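Local coordinates for protein protoporphyrinogen oxidase (Exiguobacterium sibiricum, PDB 3LOV) that binds FAD and probably oxidises coproporphyrinogen III to coproporphyrin III with molecular oxygen, a step in heme b biosynthesis, at residues Tyr21-Ala26 and Thr456-Ile461; Pro169-Ile174 and Ala186-Phe191; Glu250-Thr255 and Gly274-Asp279; Ile260-Gly265 and Leu294-Leu299. All blocks are in the same frame, centred on the assembly; numbering follows the deposited sequence. Where two conformers were deposited one is given.

Contact 1 of 4, residues Tyr21-Ala26 and Thr456-Ile461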
loop_
_atom_site.group_PDB
_atom_site.type_symbol
_atom_site.label_atom_id
_atom_site.label_comp_id
_atom_site.label_asym_id
_atom_site.label_seq_id
_atom_site.Cartn_x
_atom_site.Cartn_y
_atom_site.Cartn_z
ATOM N N TYR A 21 12.953 -12.379 11.581
ATOM C CA TYR A 21 13.027 -11.769 12.906
ATOM C C TYR A 21 12.159 -12.566 13.834
ATOM O O TYR A 21 12.590 -12.966 14.919
ATOM C CB TYR A 21 12.543 -10.301 12.881
ATOM C CG TYR A 21 12.467 -9.676 14.271
ATOM C CD1 TYR A 21 13.596 -9.140 14.888
ATOM C CD2 TYR A 21 11.262 -9.644 14.975
ATOM C CE1 TYR A 21 13.516 -8.605 16.179
ATOM C CE2 TYR A 21 11.185 -9.128 16.235
ATOM C CZ TYR A 21 12.314 -8.592 16.830
ATOM O OH TYR A 21 12.235 -8.081 18.097
ATOM N N TYR A 22 10.919 -12.785 13.419
ATOM C CA TYR A 22 9.983 -13.500 14.262
ATOM C C TYR A 22 10.358 -14.979 14.356
ATOM O O TYR A 22 10.129 -15.589 15.390
ATOM C CB TYR A 22 8.546 -13.374 13.754
ATOM C CG TYR A 22 7.966 -11.989 13.836
ATOM C CD1 TYR A 22 7.884 -11.327 15.050
ATOM C CD2 TYR A 22 7.467 -11.348 12.698
ATOM C CE1 TYR A 22 7.345 -10.046 15.140
ATOM C CE2 TYR A 22 6.924 -10.052 12.767
ATOM C CZ TYR A 22 6.886 -9.409 14.000
ATOM O OH TYR A 22 6.364 -8.146 14.103
ATOM N N ALA A 23 10.889 -15.561 13.273
ATOM C CA ALA A 23 11.291 -16.965 13.284
ATOM C C ALA A 23 12.451 -17.166 14.244
ATOM O O ALA A 23 12.506 -18.201 14.912
ATOM C CB ALA A 23 11.670 -17.526 11.824
ATOM N N GLU A 24 13.388 -16.216 14.306
ATOM C CA GLU A 24 14.530 -16.389 15.240
ATOM C C GLU A 24 14.011 -16.567 16.674
ATOM O O GLU A 24 14.462 -17.450 17.386
ATOM C CB GLU A 24 15.578 -15.276 15.132
ATOM C CG GLU A 24 16.445 -15.414 13.887
ATOM C CD GLU A 24 17.713 -14.589 13.889
ATOM O OE1 GLU A 24 17.956 -13.829 14.861
ATOM O OE2 GLU A 24 18.491 -14.722 12.885
ATOM N N ARG A 25 12.973 -15.827 17.024
ATOM C CA ARG A 25 12.444 -15.858 18.379
ATOM C C ARG A 25 11.520 -17.033 18.614
ATOM O O ARG A 25 11.571 -17.639 19.665
ATOM C CB ARG A 25 11.728 -14.558 18.704
ATOM C CG ARG A 25 12.675 -13.508 19.198
ATOM C CD ARG A 25 12.461 -12.178 18.509
ATOM N NE ARG A 25 13.653 -11.359 18.657
ATOM C CZ ARG A 25 14.644 -11.330 17.778
ATOM N NH1 ARG A 25 14.575 -12.043 16.667
ATOM N NH2 ARG A 25 15.691 -10.563 17.998
ATOM N N ALA A 26 10.662 -17.359 17.650
ATOM C CA ALA A 26 9.701 -18.455 17.867
ATOM C C ALA A 26 10.360 -19.845 17.920
ATOM O O ALA A 26 9.821 -20.757 18.548
ATOM C CB ALA A 26 8.598 -18.446 16.820
ATOM N N THR A 456 1.930 -13.953 11.639
ATOM C CA THR A 456 0.952 -15.037 11.710
ATOM C C THR A 456 1.468 -16.313 10.987
ATOM O O THR A 456 1.213 -17.418 11.456
ATOM C CB THR A 456 -0.410 -14.601 11.150
ATOM O OG1 THR A 456 -0.741 -13.337 11.719
ATOM C CG2 THR A 456 -1.507 -15.585 11.514
HETATM N N MSE A 457 2.164 -16.200 9.850
HETATM C CA MSE A 457 2.612 -17.440 9.211
HETATM C C MSE A 457 3.740 -18.088 10.024
HETATM O O MSE A 457 3.743 -19.293 10.221
HETATM C CB MSE A 457 2.998 -17.277 7.747
HETATM C CG MSE A 457 1.826 -16.949 6.844
HETATM SE SE MSE A 457 0.479 -18.337 6.795
HETATM C CE MSE A 457 -1.047 -17.540 7.715
ATOM N N ILE A 458 4.669 -17.305 10.544
ATOM C CA ILE A 458 5.696 -17.892 11.423
ATOM C C ILE A 458 5.051 -18.626 12.611
ATOM O O ILE A 458 5.405 -19.778 12.884
ATOM C CB ILE A 458 6.767 -16.826 11.896
ATOM C CG1 ILE A 458 7.618 -16.385 10.718
ATOM C CG2 ILE A 458 7.634 -17.342 13.063
ATOM C CD1 ILE A 458 8.118 -17.484 9.841
ATOM N N GLU A 459 4.108 -17.962 13.282
ATOM C CA GLU A 459 3.343 -18.534 14.389
ATOM C C GLU A 459 2.701 -19.884 14.049
ATOM O O GLU A 459 2.724 -20.802 14.852
ATOM C CB GLU A 459 2.196 -17.587 14.815
ATOM C CG GLU A 459 2.597 -16.373 15.675
ATOM C CD GLU A 459 1.440 -15.399 15.884
ATOM O OE1 GLU A 459 0.293 -15.681 15.454
ATOM O OE2 GLU A 459 1.677 -14.348 16.495
ATOM N N SER A 460 2.094 -19.983 12.871
ATOM C CA SER A 460 1.381 -21.187 12.499
ATOM C C SER A 460 2.371 -22.323 12.182
ATOM O O SER A 460 2.029 -23.477 12.349
ATOM C CB SER A 460 0.407 -20.918 11.364
ATOM O OG SER A 460 1.066 -20.939 10.138
ATOM N N ILE A 461 3.604 -22.012 11.778
ATOM C CA ILE A 461 4.635 -23.058 11.696
ATOM C C ILE A 461 4.932 -23.569 13.111
ATOM O O ILE A 461 5.143 -24.767 13.298
ATOM C CB ILE A 461 5.957 -22.594 11.045
ATOM C CG1 ILE A 461 5.730 -22.092 9.630
ATOM C CG2 ILE A 461 6.937 -23.757 10.981
ATOM C CD1 ILE A 461 6.990 -21.787 8.884
#
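Ile458 meets Tyr22, Ala23 and Ala26 across a purely apolar helix-helix contact. Its CG2 methyl does most of the touching. CG2 lies 3.7 Å from Ala23 CA, so it rests on the backbone of helix 14-26 itself. The same methyl is 4.1 Å from Tyr22 CB and 4.0 Å from Ala26 CB. It thus sits among three residues on one side of that helix. The other branch of Ile458 ends in CD1, which comes 4.1 Å from Ala23 CB. Ile458 CG2 is anti to the backbone N, while CG1 lies beside that N (chi1 -68°), and this spreads the two branches over the neighbouring helix. Tyr22 contributes its backbone C and CB, and its ring leads away from Ile458.

The two helices run in roughly the same direction, with their local axes 9.4 Å apart and crossing at -27°. The small side chains of Ala23 and Ala26 let the backbones approach, and the CA atoms of Ala23 and Ile458 are 6.0 Å apart. Helix 14-26 follows strand 6-10 and a glycine-rich turn, consistent with the dinucleotide-binding motif of a Rossmann-type FAD domain. Helix 447-463 carries Cys450, part of the FAD site, near its start.

Further out, the Tyr22 side chain touches Ile68 and Leu72 of helix 68-75 and Val451 and Lys455 of helix 447-463. Ile458 also touches Phe27 and Leu282, the latter on strand 280-283 of the parallel sheet. On the far side of helix 14-26, Glu24 accepts hydrogen bonds from Ser249 OG and from the backbone N of Glu247 and Arg248.

Contact 2 of 4, residues Pro169-Ile174 and Ala186-Phe191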
loop_
_atom_site.group_PDB
_atom_site.type_symbol
_atom_site.label_atom_id
_atom_site.label_comp_id
_atom_site.label_asym_id
_atom_site.label_seq_id
_atom_site.Cartn_x
_atom_site.Cartn_y
_atom_site.Cartn_z
ATOM N N PRO A 169 -11.417 8.997 -5.768
ATOM C CA PRO A 169 -10.038 9.453 -5.759
ATOM C C PRO A 169 -9.470 9.699 -4.350
ATOM O O PRO A 169 -8.297 9.457 -4.120
ATOM C CB PRO A 169 -10.090 10.745 -6.571
ATOM C CG PRO A 169 -11.479 11.126 -6.683
ATOM C CD PRO A 169 -12.284 9.875 -6.556
ATOM N N LEU A 170 -10.312 10.145 -3.419
ATOM C CA LEU A 170 -9.910 10.337 -2.007
ATOM C C LEU A 170 -9.508 9.025 -1.343
ATOM O O LEU A 170 -8.398 8.869 -0.848
ATOM C CB LEU A 170 -11.062 10.968 -1.219
ATOM C CG LEU A 170 -10.780 11.392 0.217
ATOM C CD1 LEU A 170 -9.729 12.497 0.288
ATOM C CD2 LEU A 170 -12.100 11.841 0.906
ATOM N N LEU A 171 -10.405 8.068 -1.364
ATOM C CA LEU A 171 -10.164 6.814 -0.681
ATOM C C LEU A 171 -9.125 5.938 -1.389
ATOM O O LEU A 171 -8.378 5.241 -0.716
ATOM C CB LEU A 171 -11.484 6.058 -0.431
ATOM C CG LEU A 171 -12.515 6.738 0.518
ATOM C CD1 LEU A 171 -13.634 5.709 0.891
ATOM C CD2 LEU A 171 -11.887 7.355 1.811
ATOM N N SER A 172 -9.039 5.995 -2.727
ATOM C CA SER A 172 -8.028 5.235 -3.449
ATOM C C SER A 172 -6.639 5.814 -3.285
ATOM O O SER A 172 -5.662 5.060 -3.200
ATOM C CB SER A 172 -8.375 5.120 -4.943
ATOM O OG SER A 172 -9.444 4.197 -5.055
ATOM N N GLY A 173 -6.537 7.135 -3.251
ATOM C CA GLY A 173 -5.240 7.785 -3.021
ATOM C C GLY A 173 -4.227 7.316 -4.057
ATOM O O GLY A 173 -4.613 7.014 -5.198
ATOM N N ILE A 174 -2.972 7.170 -3.646
ATOM C CA ILE A 174 -1.901 6.755 -4.562
ATOM C C ILE A 174 -2.084 5.320 -5.151
ATOM O O ILE A 174 -1.588 5.023 -6.245
ATOM C CB ILE A 174 -0.506 6.909 -3.909
ATOM C CG1 ILE A 174 -0.354 6.001 -2.687
ATOM C CG2 ILE A 174 -0.248 8.387 -3.489
ATOM C CD1 ILE A 174 1.024 6.149 -2.043
ATOM N N ALA A 186 -14.021 -5.204 4.167
ATOM C CA ALA A 186 -12.593 -5.289 4.379
ATOM C C ALA A 186 -11.927 -3.932 4.363
ATOM O O ALA A 186 -10.770 -3.829 4.738
ATOM C CB ALA A 186 -11.923 -6.238 3.347
ATOM N N THR A 187 -12.618 -2.881 3.941
ATOM C CA THR A 187 -11.949 -1.587 3.790
ATOM C C THR A 187 -12.531 -0.577 4.770
ATOM O O THR A 187 -11.795 0.093 5.444
ATOM C CB THR A 187 -12.080 -1.004 2.339
ATOM O OG1 THR A 187 -13.450 -0.736 2.066
ATOM C CG2 THR A 187 -11.544 -1.953 1.261
ATOM N N TYR A 188 -13.858 -0.453 4.817
ATOM C CA TYR A 188 -14.508 0.520 5.679
ATOM C C TYR A 188 -15.712 -0.078 6.445
ATOM O O TYR A 188 -16.835 0.429 6.341
ATOM C CB TYR A 188 -14.875 1.785 4.848
ATOM C CG TYR A 188 -13.613 2.483 4.325
ATOM C CD1 TYR A 188 -12.889 3.367 5.135
ATOM C CD2 TYR A 188 -13.109 2.208 3.045
ATOM C CE1 TYR A 188 -11.719 3.980 4.669
ATOM C CE2 TYR A 188 -11.937 2.810 2.573
ATOM C CZ TYR A 188 -11.251 3.699 3.383
ATOM O OH TYR A 188 -10.102 4.309 2.924
ATOM N N PRO A 189 -15.474 -1.142 7.253
ATOM C CA PRO A 189 -16.573 -1.814 7.980
ATOM C C PRO A 189 -17.294 -0.873 8.961
ATOM O O PRO A 189 -18.471 -1.080 9.277
ATOM C CB PRO A 189 -15.860 -2.954 8.742
ATOM C CG PRO A 189 -14.440 -2.479 8.906
ATOM C CD PRO A 189 -14.145 -1.658 7.661
ATOM N N GLN A 190 -16.599 0.170 9.396
ATOM C CA GLN A 190 -17.169 1.165 10.304
ATOM C C GLN A 190 -18.305 1.969 9.647
ATOM O O GLN A 190 -19.241 2.401 10.321
ATOM C CB GLN A 190 -16.075 2.088 10.880
ATOM C CG GLN A 190 -15.364 3.038 9.878
ATOM C CD GLN A 190 -14.154 2.402 9.230
ATOM O OE1 GLN A 190 -14.129 1.200 9.028
ATOM N NE2 GLN A 190 -13.147 3.204 8.912
ATOM N N PHE A 191 -18.249 2.153 8.327
ATOM C CA PHE A 191 -19.390 2.772 7.624
ATOM C C PHE A 191 -20.686 2.036 7.918
ATOM O O PHE A 191 -21.718 2.658 8.240
ATOM C CB PHE A 191 -19.212 2.806 6.097
ATOM C CG PHE A 191 -18.125 3.740 5.614
ATOM C CD1 PHE A 191 -17.415 4.554 6.499
ATOM C CD2 PHE A 191 -17.822 3.806 4.251
ATOM C CE1 PHE A 191 -16.399 5.404 6.033
ATOM C CE2 PHE A 191 -16.815 4.651 3.775
ATOM C CZ PHE A 191 -16.098 5.447 4.664
#
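Leu171 faces Tyr188 across backbones whose nearest CA atoms, those of Leu171 and Thr187, are 9.7 Å apart. Leu171, on the last turn of helix 160-172, and Tyr188 reach toward each other from opposite directions. Leu171 CG is anti to the carbonyl carbon, beside the backbone N (chi1 -64°), which sends both methyls to Tyr188. Leu171 CD1 lies over one face of the Tyr188 ring, 4.1 Å from the ring centroid and 26° off the ring normal. This is a CH-pi contact on the CE2 side of the face, where CD1 is 3.8 Å from Tyr188 CE2. The second methyl, CD2, lies by CZ and the hydroxyl, 3.7 Å from Tyr188 OH.

Phe191 adds a looser contact at its edge, where its CE2 is 4.4 Å from Leu171 CD1. Tyr188 CB lies over the centre of the Phe191 ring, 3.5 Å above its plane. The backbone bond from Phe191 N to Tyr188 O closes the same turn, and this turn brings both aromatic side chains to Leu171.

Helix 160-172 ends just after Leu171, and Gly173 leaves the helical conformation with positive phi. Ile174 then touches the FAD. Thr187 and Tyr188 pack on Leu150, and Phe191 on Tyr153, both of helix 150-158. The contact joins the end of helix 160-172 to the start of helix 189-198, with helix 150-158 alongside and Met107 also against Leu171.

Contact 3 of 4, residues Glu250-Thr255 and Gly274-Asp279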
loop_
_atom_site.group_PDB
_atom_site.type_symbol
_atom_site.label_atom_id
_atom_site.label_comp_id
_atom_site.label_asym_id
_atom_site.label_seq_id
_atom_site.Cartn_x
_atom_site.Cartn_y
_atom_site.Cartn_z
ATOM N N GLU A 250 20.874 -16.942 7.816
ATOM C CA GLU A 250 21.797 -16.731 6.707
ATOM C C GLU A 250 21.078 -16.032 5.547
ATOM O O GLU A 250 20.101 -16.544 5.033
ATOM C CB GLU A 250 22.345 -18.053 6.226
ATOM C CG GLU A 250 23.573 -17.886 5.321
ATOM C CD GLU A 250 23.795 -19.066 4.400
ATOM O OE1 GLU A 250 23.191 -20.136 4.634
ATOM O OE2 GLU A 250 24.578 -18.925 3.437
ATOM N N ILE A 251 21.569 -14.857 5.136
ATOM C CA ILE A 251 20.936 -14.076 4.065
ATOM C C ILE A 251 21.718 -14.320 2.783
ATOM O O ILE A 251 22.897 -13.977 2.733
ATOM C CB ILE A 251 20.991 -12.530 4.304
ATOM C CG1 ILE A 251 20.418 -12.105 5.670
ATOM C CG2 ILE A 251 20.337 -11.797 3.140
ATOM C CD1 ILE A 251 19.018 -11.824 5.713
ATOM N N ARG A 252 21.075 -14.848 1.737
ATOM C CA ARG A 252 21.766 -15.008 0.451
ATOM C C ARG A 252 21.216 -14.024 -0.572
ATOM O O ARG A 252 20.085 -14.165 -1.026
ATOM C CB ARG A 252 21.639 -16.442 -0.092
ATOM C CG ARG A 252 21.926 -17.590 0.915
ATOM C CD ARG A 252 23.178 -18.388 0.597
ATOM N NE ARG A 252 23.090 -19.117 -0.668
ATOM C CZ ARG A 252 22.559 -20.330 -0.821
ATOM N NH1 ARG A 252 22.037 -20.991 0.211
ATOM N NH2 ARG A 252 22.532 -20.884 -2.037
ATOM N N LEU A 253 22.002 -13.039 -0.946
ATOM C CA LEU A 253 21.573 -12.098 -1.981
ATOM C C LEU A 253 21.860 -12.712 -3.361
ATOM O O LEU A 253 22.570 -13.708 -3.477
ATOM C CB LEU A 253 22.294 -10.761 -1.830
ATOM C CG LEU A 253 22.066 -9.948 -0.566
ATOM C CD1 LEU A 253 23.029 -8.743 -0.582
ATOM C CD2 LEU A 253 20.587 -9.523 -0.399
ATOM N N GLU A 254 21.317 -12.103 -4.395
ATOM C CA GLU A 254 21.516 -12.554 -5.756
ATOM C C GLU A 254 21.281 -14.060 -5.870
ATOM O O GLU A 254 22.018 -14.724 -6.551
ATOM C CB GLU A 254 22.941 -12.203 -6.241
ATOM C CG GLU A 254 23.278 -10.730 -6.244
ATOM C CD GLU A 254 22.688 -9.933 -7.418
ATOM O OE1 GLU A 254 21.940 -10.475 -8.239
ATOM O OE2 GLU A 254 22.958 -8.721 -7.514
ATOM N N THR A 255 20.270 -14.598 -5.193
ATOM C CA THR A 255 19.997 -16.018 -5.228
ATOM C C THR A 255 18.511 -16.262 -5.410
ATOM O O THR A 255 17.808 -16.595 -4.481
ATOM C CB THR A 255 20.504 -16.723 -3.986
ATOM O OG1 THR A 255 21.849 -16.323 -3.746
ATOM C CG2 THR A 255 20.451 -18.239 -4.166
ATOM N N GLY A 274 23.423 -24.005 -6.757
ATOM C CA GLY A 274 23.158 -25.248 -6.051
ATOM C C GLY A 274 21.961 -25.219 -5.112
ATOM O O GLY A 274 21.444 -24.164 -4.746
ATOM N N PRO A 275 21.511 -26.399 -4.713
ATOM C CA PRO A 275 20.244 -26.509 -4.040
ATOM C C PRO A 275 20.321 -26.156 -2.583
ATOM O O PRO A 275 21.387 -26.270 -1.985
ATOM C CB PRO A 275 19.894 -27.988 -4.210
ATOM C CG PRO A 275 21.242 -28.669 -4.286
ATOM C CD PRO A 275 22.124 -27.705 -5.005
ATOM N N GLU A 276 19.201 -25.697 -2.026
ATOM C CA GLU A 276 19.044 -25.574 -0.573
ATOM C C GLU A 276 18.024 -26.593 -0.151
ATOM O O GLU A 276 17.027 -26.730 -0.851
ATOM C CB GLU A 276 18.466 -24.211 -0.178
ATOM C CG GLU A 276 19.431 -23.157 0.109
ATOM C CD GLU A 276 20.312 -23.491 1.280
ATOM O OE1 GLU A 276 19.822 -23.652 2.414
ATOM O OE2 GLU A 276 21.510 -23.587 1.039
ATOM N N TYR A 277 18.209 -27.257 0.991
ATOM C CA TYR A 277 17.223 -28.261 1.423
ATOM C C TYR A 277 16.420 -27.687 2.558
ATOM O O TYR A 277 16.968 -27.060 3.465
ATOM C CB TYR A 277 17.900 -29.603 1.818
ATOM C CG TYR A 277 18.603 -30.281 0.638
ATOM C CD1 TYR A 277 17.905 -31.058 -0.278
ATOM C CD2 TYR A 277 19.942 -30.101 0.423
ATOM C CE1 TYR A 277 18.555 -31.653 -1.355
ATOM C CE2 TYR A 277 20.595 -30.671 -0.653
ATOM C CZ TYR A 277 19.909 -31.441 -1.534
ATOM O OH TYR A 277 20.595 -32.022 -2.575
ATOM N N ALA A 278 15.105 -27.843 2.496
ATOM C CA ALA A 278 14.231 -27.230 3.507
ATOM C C ALA A 278 13.150 -28.186 4.015
ATOM O O ALA A 278 12.705 -29.077 3.284
ATOM C CB ALA A 278 13.572 -25.989 2.929
ATOM N N ASP A 279 12.744 -27.995 5.267
ATOM C CA ASP A 279 11.563 -28.628 5.797
ATOM C C ASP A 279 10.380 -27.658 5.715
ATOM O O ASP A 279 9.275 -28.081 5.405
ATOM C CB ASP A 279 11.832 -29.060 7.217
ATOM C CG ASP A 279 13.033 -29.975 7.286
ATOM O OD1 ASP A 279 12.844 -31.190 7.077
ATOM O OD2 ASP A 279 14.165 -29.454 7.407
HETATM O O HOH W 1 21.388 -22.628 4.190
#
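This is a surface salt bridge between strand 250-252, at one edge of the parallel sheet, and strand 276-278, at one edge of the three-stranded antiparallel sheet. Arg252 NH1 is 2.8 Å from Glu276 OE2. The hydrogen bond within the pair is weak, because the N-H...O angle is only 138°. The carboxylate oxygen lies at the edge of the guanidinium, near its plane, but the two flat groups are turned 74° apart. The pair meets through one nitrogen and one oxygen. Arg252 is bent at chi2 (-113°) and again at chi3, which folds its guanidinium across toward Glu276.

A water provides a second link. It donates to Glu276 OE1 at 2.6 Å and to Glu250 OE1 at 3.1 Å. It thus lies between two carboxylates and may ease the repulsion between them, while Arg252 probably offsets charge on Glu276.

Backbone hydrogen bonds tie Glu250 and Arg252 to strand 31-35 and to Glu36, an FAD-binding residue just after it. Side chains of Glu250, Arg252 and Glu276 all touch Thr33. The salt bridge thus passes beside strand 31-35 and links the small antiparallel sheet, which continues through strand 266-270, to the edge of the FAD-binding sheet.

Contact 4 of 4, residues Ile260-Gly265 and Leu294-Leu299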
loop_
_atom_site.group_PDB
_atom_site.type_symbol
_atom_site.label_atom_id
_atom_site.label_comp_id
_atom_site.label_asym_id
_atom_site.label_seq_id
_atom_site.Cartn_x
_atom_site.Cartn_y
_atom_site.Cartn_z
ATOM N N ILE A 260 11.024 -25.763 -6.962
ATOM C CA ILE A 260 10.835 -26.550 -5.722
ATOM C C ILE A 260 10.584 -28.035 -6.093
ATOM O O ILE A 260 9.703 -28.341 -6.881
ATOM C CB ILE A 260 9.651 -25.984 -4.890
ATOM C CG1 ILE A 260 9.930 -24.515 -4.468
ATOM C CG2 ILE A 260 9.362 -26.836 -3.628
ATOM C CD1 ILE A 260 8.796 -23.867 -3.680
ATOM N N SER A 261 11.359 -28.957 -5.540
ATOM C CA SER A 261 11.147 -30.409 -5.792
ATOM C C SER A 261 11.057 -31.176 -4.513
ATOM O O SER A 261 11.612 -30.777 -3.492
ATOM C CB SER A 261 12.306 -30.964 -6.574
ATOM O OG SER A 261 12.570 -30.161 -7.700
ATOM N N ARG A 262 10.426 -32.337 -4.585
ATOM C CA ARG A 262 10.244 -33.141 -3.409
ATOM C C ARG A 262 11.502 -33.967 -3.104
ATOM O O ARG A 262 12.106 -34.528 -4.004
ATOM C CB ARG A 262 9.009 -34.012 -3.584
ATOM C CG ARG A 262 7.787 -33.140 -3.928
ATOM C CD ARG A 262 6.498 -33.885 -3.762
ATOM N NE ARG A 262 5.429 -33.263 -4.556
ATOM C CZ ARG A 262 4.516 -32.418 -4.086
ATOM N NH1 ARG A 262 4.526 -32.058 -2.815
ATOM N NH2 ARG A 262 3.580 -31.926 -4.899
ATOM N N GLU A 263 11.903 -33.973 -1.831
ATOM C CA GLU A 263 12.976 -34.832 -1.307
ATOM C C GLU A 263 12.364 -35.640 -0.193
ATOM O O GLU A 263 12.629 -35.368 0.963
ATOM C CB GLU A 263 14.119 -34.032 -0.694
ATOM C CG GLU A 263 15.092 -33.479 -1.647
ATOM C CD GLU A 263 15.935 -34.532 -2.290
ATOM O OE1 GLU A 263 15.870 -35.712 -1.887
ATOM O OE2 GLU A 263 16.626 -34.187 -3.243
ATOM N N ASP A 264 11.511 -36.595 -0.546
ATOM C CA ASP A 264 10.924 -37.525 0.424
ATOM C C ASP A 264 10.451 -36.854 1.732
ATOM O O ASP A 264 10.886 -37.211 2.844
ATOM C CB ASP A 264 11.931 -38.668 0.705
ATOM C CG ASP A 264 12.414 -39.368 -0.594
ATOM O OD1 ASP A 264 11.565 -39.849 -1.364
ATOM O OD2 ASP A 264 13.639 -39.435 -0.863
ATOM N N GLY A 265 9.538 -35.889 1.610
ATOM C CA GLY A 265 8.985 -35.216 2.793
ATOM C C GLY A 265 9.611 -33.837 3.014
ATOM O O GLY A 265 9.011 -32.964 3.600
ATOM N N LEU A 294 4.791 -23.765 -7.805
ATOM C CA LEU A 294 4.006 -24.848 -7.184
ATOM C C LEU A 294 3.019 -25.459 -8.168
ATOM O O LEU A 294 1.809 -25.331 -7.999
ATOM C CB LEU A 294 3.292 -24.361 -5.918
ATOM C CG LEU A 294 4.152 -23.682 -4.847
ATOM C CD1 LEU A 294 3.252 -22.971 -3.795
ATOM C CD2 LEU A 294 5.160 -24.684 -4.172
ATOM N N PRO A 295 3.536 -26.175 -9.175
ATOM C CA PRO A 295 2.700 -26.647 -10.282
ATOM C C PRO A 295 1.674 -27.715 -9.930
ATOM O O PRO A 295 0.706 -27.843 -10.664
ATOM C CB PRO A 295 3.724 -27.197 -11.284
ATOM C CG PRO A 295 4.935 -27.492 -10.452
ATOM C CD PRO A 295 4.968 -26.419 -9.442
ATOM N N ASP A 296 1.865 -28.450 -8.833
ATOM C CA ASP A 296 0.870 -29.422 -8.365
ATOM C C ASP A 296 -0.252 -28.794 -7.584
ATOM O O ASP A 296 -1.179 -29.471 -7.191
ATOM C CB ASP A 296 1.530 -30.476 -7.471
ATOM C CG ASP A 296 2.658 -31.204 -8.174
ATOM O OD1 ASP A 296 2.675 -31.181 -9.413
ATOM O OD2 ASP A 296 3.543 -31.754 -7.484
ATOM N N ALA A 297 -0.155 -27.500 -7.318
ATOM C CA ALA A 297 -1.202 -26.817 -6.633
ATOM C C ALA A 297 -2.081 -26.099 -7.660
ATOM O O ALA A 297 -1.591 -25.450 -8.569
ATOM C CB ALA A 297 -0.635 -25.863 -5.640
ATOM N N HIS A 298 -3.393 -26.212 -7.483
ATOM C CA HIS A 298 -4.375 -25.562 -8.355
ATOM C C HIS A 298 -4.782 -24.245 -7.691
ATOM O O HIS A 298 -5.524 -24.243 -6.715
ATOM C CB HIS A 298 -5.600 -26.488 -8.548
ATOM C CG HIS A 298 -6.668 -25.922 -9.444
ATOM N ND1 HIS A 298 -6.409 -25.470 -10.719
ATOM C CD2 HIS A 298 -7.994 -25.723 -9.234
ATOM C CE1 HIS A 298 -7.532 -25.035 -11.269
ATOM N NE2 HIS A 298 -8.504 -25.165 -10.384
ATOM N N LEU A 299 -4.261 -23.136 -8.223
ATOM C CA LEU A 299 -4.327 -21.832 -7.572
ATOM C C LEU A 299 -4.939 -20.744 -8.493
ATOM O O LEU A 299 -4.310 -19.716 -8.763
ATOM C CB LEU A 299 -2.895 -21.456 -7.206
ATOM C CG LEU A 299 -2.181 -22.369 -6.191
ATOM C CD1 LEU A 299 -0.776 -21.811 -5.799
ATOM C CD2 LEU A 299 -3.023 -22.571 -4.972
#
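Arg262 and Asp296 form a salt bridge, with Arg262 NH2 2.6 Å from Asp296 OD2. The side chains come from opposite directions. Their guanidinium and carboxylate planes are nearly coplanar, 14° apart. OD2 accepts on its anti lone pair, the one away from the other oxygen. The bond runs through one N-H, slightly out of the guanidinium plane. The N-H...O angle is 149°. Arg262 reaches this position with its chain extended from CG to NE (chi2 -165°).

The guanidinium has other partners too. Arg262 NH1 hydrogen-bonds to the backbone O of Gln431, at the end of helix 417-431, and the group makes a cation-pi contact with Tyr432. Asp296 N donates to the hydroxyl of Tyr432. Asp296 itself belongs to a type I beta turn from Leu294 to Ala297, closed by the bond from Ala297 N to Leu294 O.

The apolar part of the contact is more buried. Ile260 CD1 meets Leu294 CD2 at 3.8 Å, one methyl against another. Both residues also pack on Ile435 of strand 435-437, and Leu294 touches Val428 of helix 417-431.

The charged pair lies on exposed residues and the methyl pair deeper. The edge strand 259-263 is thus joined to the turn after helix 287-293 by polar chemistry outside and apolar packing inside, and the shared Tyr432, just past the end of helix 417-431, meets both charged residues.

Overall arrangement
Contacts 1, 3 and 4 lie on the same side of the chain's centre, while contact 2 stands apart, about 30 Å or more from each of them between centres. Contacts 1 and 2 are apolar and partly buried. Contact 1 joins two helices far apart in sequence, and its long loop encloses the other three. Contact 2 joins neighbouring elements through an aromatic face. Contact 3 is a polar surface contact, and contact 4 combines an outer salt bridge with inner methyl packing. Contacts 3 and 4 use opposite edge strands of the same antiparallel sheet. They touch where Tyr277 packs on Glu263, and their segments alternate along the chain.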